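Local coordinates for ribosomal-protein-alanine acetyltransferase (Clostridium acetobutylicum, PDB 3DNS) that probably acetylates the N-terminal alanine of a ribosomal protein, its acetyltransferase-family (GNAT) domain being the piece described here, at residues I81-I86 with A103-I108; I108-I113 with L118-L123. One frame throughout, in Å; residues are numbered along the deposited sequence.

Contact 1: I81-I86 with A103-I108; sequences INKVNI and AFEGII
The carboxylate of Glu105 and the amide of Asn85 meet with their planes 64° apart, and each of the two flat groups has Lys83 as a second partner. ND2 of Asn85 comes down on Glu105 OE2 from above the carboxylate, 55° out of its plane, in a nearly straight hydrogen bond of 2.9 Å (Asn85 ND2 to Glu105 OE2). Seen from the amide, that same oxygen lies almost in plane. Lys83 NZ instead uses the syn lone pair of Glu105 OE2, on the side of OE1, at 2.7 Å in a salt bridge, while Lys83 NZ to Glu105 OE1, at 3.0 Å, is weak. The ammonium also donates to OD1 of Asn85, two residues along the same strand, 3.0 Å from Lys83 NZ.

Lysine suits its place because its long, flexible chain can reach toward Glu105: CG stands anti to the backbone N (chi1 -179°), and turns at chi2 and chi4 bring NZ round to the carboxylate, the two chains approaching from opposite directions. Glu105 is extended beyond CG, a shape that spans the gap between strands 83-89 and 103-114, whose nearest CA atoms here, those of Asn85 and Glu105, are 8.5 Å apart. Strand 117-127 runs between them, and its Leu123 packs on Asn85. Opposite Leu123, Glu105 and Gly106 form a classic beta bulge. Phe46 and Met48 of strand 46-53 also touch buried Asn85.

Asparagine offers a donor and an acceptor on one rigid group, and both are used: the two bonds fix which way round the amide lies. Two donors on Glu105 OE2 would favour an ionised carboxylate, and the acceptors round Lys83 NZ a charged ammonium. The resulting ring ties two non-adjacent strands of the GNAT sheet through side chains alone.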
ATOM      1  N   ILE A  81      14.326 -21.011 -14.741  1.00 22.75           N
ATOM      2  CA  ILE A  81      13.273 -21.639 -13.951  1.00 23.32           C
ATOM      3  C   ILE A  81      12.383 -22.450 -14.863  1.00 21.56           C
ATOM      4  O   ILE A  81      12.107 -22.047 -15.969  1.00 21.91           O
ATOM      5  CB  ILE A  81      12.489 -20.538 -13.135  1.00 22.31           C
ATOM      6  CG1 ILE A  81      13.484 -19.826 -12.192  1.00 21.10           C
ATOM      7  CG2 ILE A  81      11.310 -21.106 -12.340  1.00 21.08           C
ATOM      8  CD1 ILE A  81      14.194 -20.727 -11.150  1.00 20.34           C
ATOM      9  N   ASN A  82      11.972 -23.619 -14.414  1.00 21.67           N
ATOM     10  CA  ASN A  82      11.002 -24.410 -15.165  1.00 21.93           C
ATOM     11  C   ASN A  82       9.573 -24.306 -14.630  1.00 21.22           C
ATOM     12  O   ASN A  82       8.580 -24.342 -15.380  1.00 22.79           O
ATOM     13  CB  ASN A  82      11.445 -25.884 -15.195  1.00 22.11           C
ATOM     14  CG  ASN A  82      10.498 -26.747 -15.997  1.00 22.35           C
ATOM     15  OD1 ASN A  82      10.375 -26.583 -17.207  1.00 23.27           O
ATOM     16  ND2 ASN A  82       9.778 -27.603 -15.326  1.00 23.49           N
ATOM     17  N   LYS A  83       9.466 -24.227 -13.319  1.00 20.69           N
ATOM     18  CA  LYS A  83       8.201 -24.203 -12.645  1.00 19.41           C
ATOM     19  C   LYS A  83       8.214 -23.107 -11.603  1.00 19.59           C
ATOM     20  O   LYS A  83       9.149 -22.999 -10.788  1.00 19.13           O
ATOM     21  CB  LYS A  83       7.949 -25.554 -11.972  1.00 20.66           C
ATOM     22  CG  LYS A  83       6.619 -25.691 -11.234  1.00 20.28           C
ATOM     23  CD  LYS A  83       5.409 -25.608 -12.127  1.00 17.73           C
ATOM     24  CE  LYS A  83       4.133 -25.178 -11.303  1.00 19.63           C
ATOM     25  NZ  LYS A  83       3.753 -26.210 -10.325  1.00 15.90           N
ATOM     26  N   VAL A  84       7.195 -22.258 -11.681  1.00 18.95           N
ATOM     27  CA  VAL A  84       6.967 -21.212 -10.754  1.00 18.49           C
ATOM     28  C   VAL A  84       5.612 -21.435 -10.018  1.00 18.39           C
ATOM     29  O   VAL A  84       4.565 -21.683 -10.636  1.00 17.39           O
ATOM     30  CB  VAL A  84       6.978 -19.844 -11.478  1.00 18.84           C
ATOM     31  CG1 VAL A  84       6.555 -18.725 -10.543  1.00 20.11           C
ATOM     32  CG2 VAL A  84       8.399 -19.550 -12.113  1.00 17.87           C
ATOM     33  N   ASN A  85       5.653 -21.349  -8.699  1.00 18.75           N
ATOM     34  CA  ASN A  85       4.444 -21.260  -7.866  1.00 18.79           C
ATOM     35  C   ASN A  85       4.335 -19.937  -7.097  1.00 18.19           C
ATOM     36  O   ASN A  85       5.308 -19.387  -6.659  1.00 17.33           O
ATOM     37  CB  ASN A  85       4.367 -22.399  -6.855  1.00 19.16           C
ATOM     38  CG  ASN A  85       3.901 -23.656  -7.479  1.00 23.45           C
ATOM     39  OD1 ASN A  85       4.657 -24.291  -8.222  1.00 24.99           O
ATOM     40  ND2 ASN A  85       2.628 -23.997  -7.253  1.00 23.03           N
ATOM     41  N   ILE A  86       3.106 -19.470  -6.960  1.00 18.81           N
ATOM     42  CA  ILE A  86       2.760 -18.174  -6.343  1.00 18.82           C
ATOM     43  C   ILE A  86       1.679 -18.429  -5.267  1.00 18.96           C
ATOM     44  O   ILE A  86       0.659 -19.070  -5.507  1.00 18.23           O
ATOM     45  CB  ILE A  86       2.242 -17.167  -7.322  1.00 17.70           C
ATOM     46  CG1 ILE A  86       3.167 -17.123  -8.566  1.00 20.46           C
ATOM     47  CG2 ILE A  86       2.144 -15.798  -6.582  1.00 16.89           C
ATOM     48  CD1 ILE A  86       2.871 -15.997  -9.710  1.00 18.08           C
ATOM     49  N   ALA A 103      -2.392 -22.096 -13.446  1.00 25.38           N
ATOM     50  CA  ALA A 103      -3.244 -23.121 -12.815  1.00 25.65           C
ATOM     51  C   ALA A 103      -3.437 -22.837 -11.298  1.00 25.20           C
ATOM     52  O   ALA A 103      -2.534 -22.391 -10.600  1.00 23.34           O
ATOM     53  CB  ALA A 103      -2.621 -24.532 -13.044  1.00 24.82           C
ATOM     54  N   PHE A 104      -4.640 -23.105 -10.797  1.00 25.62           N
ATOM     55  CA  PHE A 104      -4.888 -23.185  -9.361  1.00 26.05           C
ATOM     56  C   PHE A 104      -4.370 -24.538  -8.895  1.00 25.68           C
ATOM     57  O   PHE A 104      -4.911 -25.566  -9.305  1.00 26.94           O
ATOM     58  CB  PHE A 104      -6.410 -23.156  -9.099  1.00 26.89           C
ATOM     59  CG  PHE A 104      -7.014 -21.760  -9.085  1.00 28.22           C
ATOM     60  CD1 PHE A 104      -7.123 -21.045  -7.897  1.00 27.28           C
ATOM     61  CD2 PHE A 104      -7.524 -21.187 -10.242  1.00 29.36           C
ATOM     62  CE1 PHE A 104      -7.763 -19.788  -7.851  1.00 26.39           C
ATOM     63  CE2 PHE A 104      -8.142 -19.893 -10.199  1.00 27.46           C
ATOM     64  CZ  PHE A 104      -8.256 -19.223  -8.994  1.00 27.95           C
ATOM     65  N   GLU A 105      -3.324 -24.569  -8.086  1.00 25.12           N
ATOM     66  CA  GLU A 105      -2.737 -25.838  -7.691  1.00 25.64           C
ATOM     67  C   GLU A 105      -3.168 -26.254  -6.308  1.00 24.67           C
ATOM     68  O   GLU A 105      -3.094 -27.417  -5.968  1.00 26.25           O
ATOM     69  CB  GLU A 105      -1.214 -25.839  -7.868  1.00 24.10           C
ATOM     70  CG  GLU A 105      -0.872 -25.684  -9.343  1.00 26.55           C
ATOM     71  CD  GLU A 105       0.574 -25.946  -9.710  1.00 26.37           C
ATOM     72  OE1 GLU A 105       0.820 -25.967 -10.927  1.00 28.81           O
ATOM     73  OE2 GLU A 105       1.444 -26.147  -8.835  1.00 22.78           O
ATOM     74  N   GLY A 106      -3.680 -25.319  -5.553  1.00 25.08           N
ATOM     75  CA  GLY A 106      -4.297 -25.625  -4.239  1.00 25.12           C
ATOM     76  C   GLY A 106      -4.729 -24.426  -3.417  1.00 24.22           C
ATOM     77  O   GLY A 106      -4.637 -23.302  -3.870  1.00 23.59           O
ATOM     78  N   ILE A 107      -5.252 -24.702  -2.222  1.00 23.60           N
ATOM     79  CA  ILE A 107      -5.683 -23.669  -1.301  1.00 22.75           C
ATOM     80  C   ILE A 107      -5.075 -24.053   0.027  1.00 22.65           C
ATOM     81  O   ILE A 107      -5.272 -25.162   0.557  1.00 19.54           O
ATOM     82  CB  ILE A 107      -7.222 -23.575  -1.181  1.00 23.13           C
ATOM     83  CG1 ILE A 107      -7.839 -23.077  -2.494  1.00 23.37           C
ATOM     84  CG2 ILE A 107      -7.666 -22.612  -0.043  1.00 23.33           C
ATOM     85  CD1 ILE A 107      -9.236 -23.530  -2.627  1.00 24.32           C
ATOM     86  N   ILE A 108      -4.248 -23.142   0.518  1.00 22.11           N
ATOM     87  CA  ILE A 108      -3.594 -23.310   1.773  1.00 23.73           C
ATOM     88  C   ILE A 108      -4.513 -22.635   2.776  1.00 24.37           C
ATOM     89  O   ILE A 108      -4.460 -21.411   2.928  1.00 23.25           O
ATOM     90  CB  ILE A 108      -2.172 -22.617   1.817  1.00 22.40           C
ATOM     91  CG1 ILE A 108      -1.304 -23.073   0.642  1.00 24.47           C
ATOM     92  CG2 ILE A 108      -1.515 -22.959   3.094  1.00 23.55           C
ATOM     93  CD1 ILE A 108      -0.043 -22.248   0.424  1.00 25.04           C
TER

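Contact 2: I108-I113 with L118-L123; sequences INKSII and LKDEFL
Ile108 and Glu121 form an antiparallel hydrogen-bonded pair, with Ile108 N 2.7 Å from Glu121 O and Glu121 N 2.9 Å from Ile108 O. After Asn109, whose CA lies against the Asp120 carboxylate, the chain turns a corner at Lys110. Here Lys110 has left-handed backbone angles, and its N donates to Asp120 OD1 (2.9 Å), aspartate being short enough to meet it on the anti side of the carboxylate; its aliphatic chain suits Leu118, running obliquely past it, Lys110 CD to Leu118 CD1 3.5 Å. Ser111 suits the bulge that follows, in which it and Ile112 both face Lys119: with OG between the backbone N and the carbonyl carbon (chi1 50°), the small hydroxyl donates to Glu121 OE1 at 2.8 Å. Ile112 resumes the ladder with Lys119 and crosses Glu121 at about a right angle, Ile112 CD1 against Glu121 CG. Ile113 lies alongside Leu118, pointing the same way.

Acidic side chains thus take over where the ladder shifts register. Asp120 accepts a backbone N-H, while Glu121 OE1 holds the serine and a water that also donates to Ser111 O. Glu121 OE2 pairs with Arg50, so this carboxylate is probably ionised and links the hairpin bulge to strand 46-53.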
ATOM      1  N   ILE A 108      -4.248 -23.142   0.518  1.00 22.11           N
ATOM      2  CA  ILE A 108      -3.594 -23.310   1.773  1.00 23.73           C
ATOM      3  C   ILE A 108      -4.513 -22.635   2.776  1.00 24.37           C
ATOM      4  O   ILE A 108      -4.460 -21.411   2.928  1.00 23.25           O
ATOM      5  CB  ILE A 108      -2.172 -22.617   1.817  1.00 22.40           C
ATOM      6  CG1 ILE A 108      -1.304 -23.073   0.642  1.00 24.47           C
ATOM      7  CG2 ILE A 108      -1.515 -22.959   3.094  1.00 23.55           C
ATOM      8  CD1 ILE A 108      -0.043 -22.248   0.424  1.00 25.04           C
ATOM      9  N   ASN A 109      -5.325 -23.436   3.471  1.00 25.68           N
ATOM     10  CA  ASN A 109      -6.303 -22.910   4.438  1.00 25.60           C
ATOM     11  C   ASN A 109      -5.607 -22.388   5.705  1.00 25.72           C
ATOM     12  O   ASN A 109      -4.670 -23.010   6.225  1.00 26.29           O
ATOM     13  CB  ASN A 109      -7.305 -23.977   4.864  1.00 25.61           C
ATOM     14  CG  ASN A 109      -8.038 -24.622   3.703  1.00 28.49           C
ATOM     15  OD1 ASN A 109      -8.921 -24.031   3.097  1.00 33.07           O
ATOM     16  ND2 ASN A 109      -7.714 -25.876   3.430  1.00 32.21           N
ATOM     17  N   LYS A 110      -6.082 -21.255   6.207  1.00 25.95           N
ATOM     18  CA  LYS A 110      -5.758 -20.754   7.557  1.00 25.18           C
ATOM     19  C   LYS A 110      -4.248 -20.573   7.789  1.00 25.34           C
ATOM     20  O   LYS A 110      -3.736 -20.831   8.881  1.00 25.38           O
ATOM     21  CB  LYS A 110      -6.384 -21.639   8.632  1.00 25.80           C
ATOM     22  CG  LYS A 110      -7.895 -21.763   8.645  1.00 25.80           C
ATOM     23  CD  LYS A 110      -8.384 -22.452   9.988  1.00 27.10           C
ATOM     24  CE  LYS A 110      -9.674 -23.307   9.795  1.00 28.84           C
ATOM     25  NZ  LYS A 110     -10.503 -23.753  11.016  1.00 28.86           N
ATOM     26  N   SER A 111      -3.545 -20.105   6.758  1.00 24.39           N
ATOM     27  CA  SER A 111      -2.095 -19.812   6.852  1.00 24.12           C
ATOM     28  C   SER A 111      -1.796 -18.359   7.147  1.00 23.68           C
ATOM     29  O   SER A 111      -0.613 -17.990   7.262  1.00 23.88           O
ATOM     30  CB  SER A 111      -1.346 -20.199   5.569  1.00 22.99           C
ATOM     31  OG  SER A 111      -2.004 -19.670   4.431  1.00 21.31           O
ATOM     32  N   ILE A 112      -2.843 -17.542   7.202  1.00 23.90           N
ATOM     33  CA  ILE A 112      -2.735 -16.117   7.521  1.00 23.77           C
ATOM     34  C   ILE A 112      -3.542 -15.777   8.765  1.00 23.78           C
ATOM     35  O   ILE A 112      -4.706 -16.129   8.864  1.00 22.65           O
ATOM     36  CB  ILE A 112      -3.285 -15.202   6.391  1.00 23.58           C
ATOM     37  CG1 ILE A 112      -2.434 -15.275   5.126  1.00 24.54           C
ATOM     38  CG2 ILE A 112      -3.327 -13.726   6.841  1.00 22.58           C
ATOM     39  CD1 ILE A 112      -3.074 -14.593   3.934  1.00 22.77           C
ATOM     40  N   ILE A 113      -2.928 -15.052   9.674  1.00 25.30           N
ATOM     41  CA  ILE A 113      -3.622 -14.402  10.772  1.00 26.11           C
ATOM     42  C   ILE A 113      -3.502 -12.897  10.647  1.00 27.11           C
ATOM     43  O   ILE A 113      -2.436 -12.368  10.641  1.00 27.17           O
ATOM     44  CB  ILE A 113      -3.084 -14.807  12.139  1.00 25.94           C
ATOM     45  CG1 ILE A 113      -3.456 -16.238  12.477  1.00 26.15           C
ATOM     46  CG2 ILE A 113      -3.644 -13.919  13.196  1.00 26.81           C
ATOM     47  CD1 ILE A 113      -2.617 -16.851  13.481  1.00 24.62           C
ATOM     48  N   LEU A 118      -8.247 -15.933  10.919  1.00 32.58           N
ATOM     49  CA  LEU A 118      -7.447 -16.780  10.055  1.00 31.32           C
ATOM     50  C   LEU A 118      -7.992 -16.694   8.618  1.00 30.60           C
ATOM     51  O   LEU A 118      -9.195 -16.836   8.396  1.00 30.13           O
ATOM     52  CB  LEU A 118      -7.484 -18.230  10.524  1.00 31.69           C
ATOM     53  CG  LEU A 118      -6.821 -18.651  11.832  1.00 31.97           C
ATOM     54  CD1 LEU A 118      -7.467 -19.994  12.309  1.00 31.43           C
ATOM     55  CD2 LEU A 118      -5.317 -18.776  11.670  1.00 28.02           C
ATOM     56  N   LYS A 119      -7.105 -16.479   7.650  1.00 28.97           N
ATOM     57  CA  LYS A 119      -7.512 -16.412   6.266  1.00 28.29           C
ATOM     58  C   LYS A 119      -6.743 -17.444   5.427  1.00 27.44           C
ATOM     59  O   LYS A 119      -5.705 -18.001   5.854  1.00 27.67           O
ATOM     60  CB  LYS A 119      -7.314 -14.996   5.727  1.00 28.64           C
ATOM     61  CG  LYS A 119      -8.367 -13.943   6.190  1.00 28.93           C
ATOM     62  CD  LYS A 119      -7.845 -12.466   6.008  1.00 29.55           C
ATOM     63  CE  LYS A 119      -7.062 -12.253   4.733  1.00 29.05           C
ATOM     64  NZ  LYS A 119      -6.693 -10.822   4.356  1.00 33.21           N
ATOM     65  N   ASP A 120      -7.259 -17.698   4.230  1.00 26.35           N
ATOM     66  CA  ASP A 120      -6.716 -18.713   3.340  1.00 25.61           C
ATOM     67  C   ASP A 120      -5.796 -18.040   2.317  1.00 24.97           C
ATOM     68  O   ASP A 120      -5.905 -16.829   2.077  1.00 23.39           O
ATOM     69  CB  ASP A 120      -7.848 -19.434   2.608  1.00 24.71           C
ATOM     70  CG  ASP A 120      -8.809 -20.180   3.545  1.00 25.75           C
ATOM     71  OD1 ASP A 120      -8.489 -20.470   4.742  1.00 21.52           O
ATOM     72  OD2 ASP A 120      -9.888 -20.538   3.021  1.00 26.26           O
ATOM     73  N   GLU A 121      -4.884 -18.846   1.750  1.00 24.87           N
ATOM     74  CA  GLU A 121      -4.103 -18.491   0.575  1.00 25.07           C
ATOM     75  C   GLU A 121      -4.313 -19.434  -0.623  1.00 24.84           C
ATOM     76  O   GLU A 121      -4.426 -20.675  -0.491  1.00 25.65           O
ATOM     77  CB  GLU A 121      -2.618 -18.468   0.953  1.00 26.14           C
ATOM     78  CG  GLU A 121      -2.231 -17.304   1.826  1.00 26.17           C
ATOM     79  CD  GLU A 121      -0.763 -17.268   2.155  1.00 26.88           C
ATOM     80  OE1 GLU A 121      -0.288 -18.251   2.805  1.00 30.31           O
ATOM     81  OE2 GLU A 121      -0.087 -16.254   1.791  1.00 25.07           O
ATOM     82  N   PHE A 122      -4.342 -18.847  -1.808  1.00 24.47           N
ATOM     83  CA  PHE A 122      -4.302 -19.604  -3.063  1.00 23.72           C
ATOM     84  C   PHE A 122      -2.932 -19.973  -3.443  1.00 23.89           C
ATOM     85  O   PHE A 122      -1.995 -19.197  -3.204  1.00 22.59           O
ATOM     86  CB  PHE A 122      -4.851 -18.805  -4.234  1.00 24.10           C
ATOM     87  CG  PHE A 122      -6.304 -18.599  -4.179  1.00 22.70           C
ATOM     88  CD1 PHE A 122      -7.175 -19.697  -4.101  1.00 26.17           C
ATOM     89  CD2 PHE A 122      -6.828 -17.347  -4.271  1.00 22.60           C
ATOM     90  CE1 PHE A 122      -8.555 -19.510  -4.085  1.00 26.37           C
ATOM     91  CE2 PHE A 122      -8.175 -17.156  -4.274  1.00 24.13           C
ATOM     92  CZ  PHE A 122      -9.053 -18.225  -4.163  1.00 25.55           C
ATOM     93  N   LEU A 123      -2.808 -21.154  -4.067  1.00 22.77           N
ATOM     94  CA  LEU A 123      -1.551 -21.580  -4.657  1.00 22.57           C
ATOM     95  C   LEU A 123      -1.768 -21.670  -6.150  1.00 22.25           C
ATOM     96  O   LEU A 123      -2.554 -22.497  -6.616  1.00 22.37           O
ATOM     97  CB  LEU A 123      -1.067 -22.927  -4.035  1.00 22.44           C
ATOM     98  CG  LEU A 123       0.294 -23.476  -4.502  1.00 23.45           C
ATOM     99  CD1 LEU A 123       1.467 -22.578  -4.021  1.00 22.60           C
ATOM    100  CD2 LEU A 123       0.520 -24.996  -4.078  1.00 21.10           C
TER
HETATM  101  O   HOH W   1       0.852 -17.176   5.090  1.00 37.42           O

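Overall arrangement
From the N terminus, five antiparallel strands and helix 61-78 lead into strand 83-89; the chain then passes through helix 95-99 and returns as strand 103-114, so contact 1 closes a loop of 16 residues. Contact 2 then closes a tight beta hairpin. The two are in series, neither nested nor crossed, and share Ile108 as the last residue of one segment and the first of another. Leu123 links them through probable backbone hydrogen bonds to Glu105 and Gly106. Their centres lie about 15 Å apart. Together they tie strand 103-114, outermost within this chain, to the sheet: through its hairpin partner directly, and across that partner to strand 83-89, in the C-terminal half of the GNAT domain.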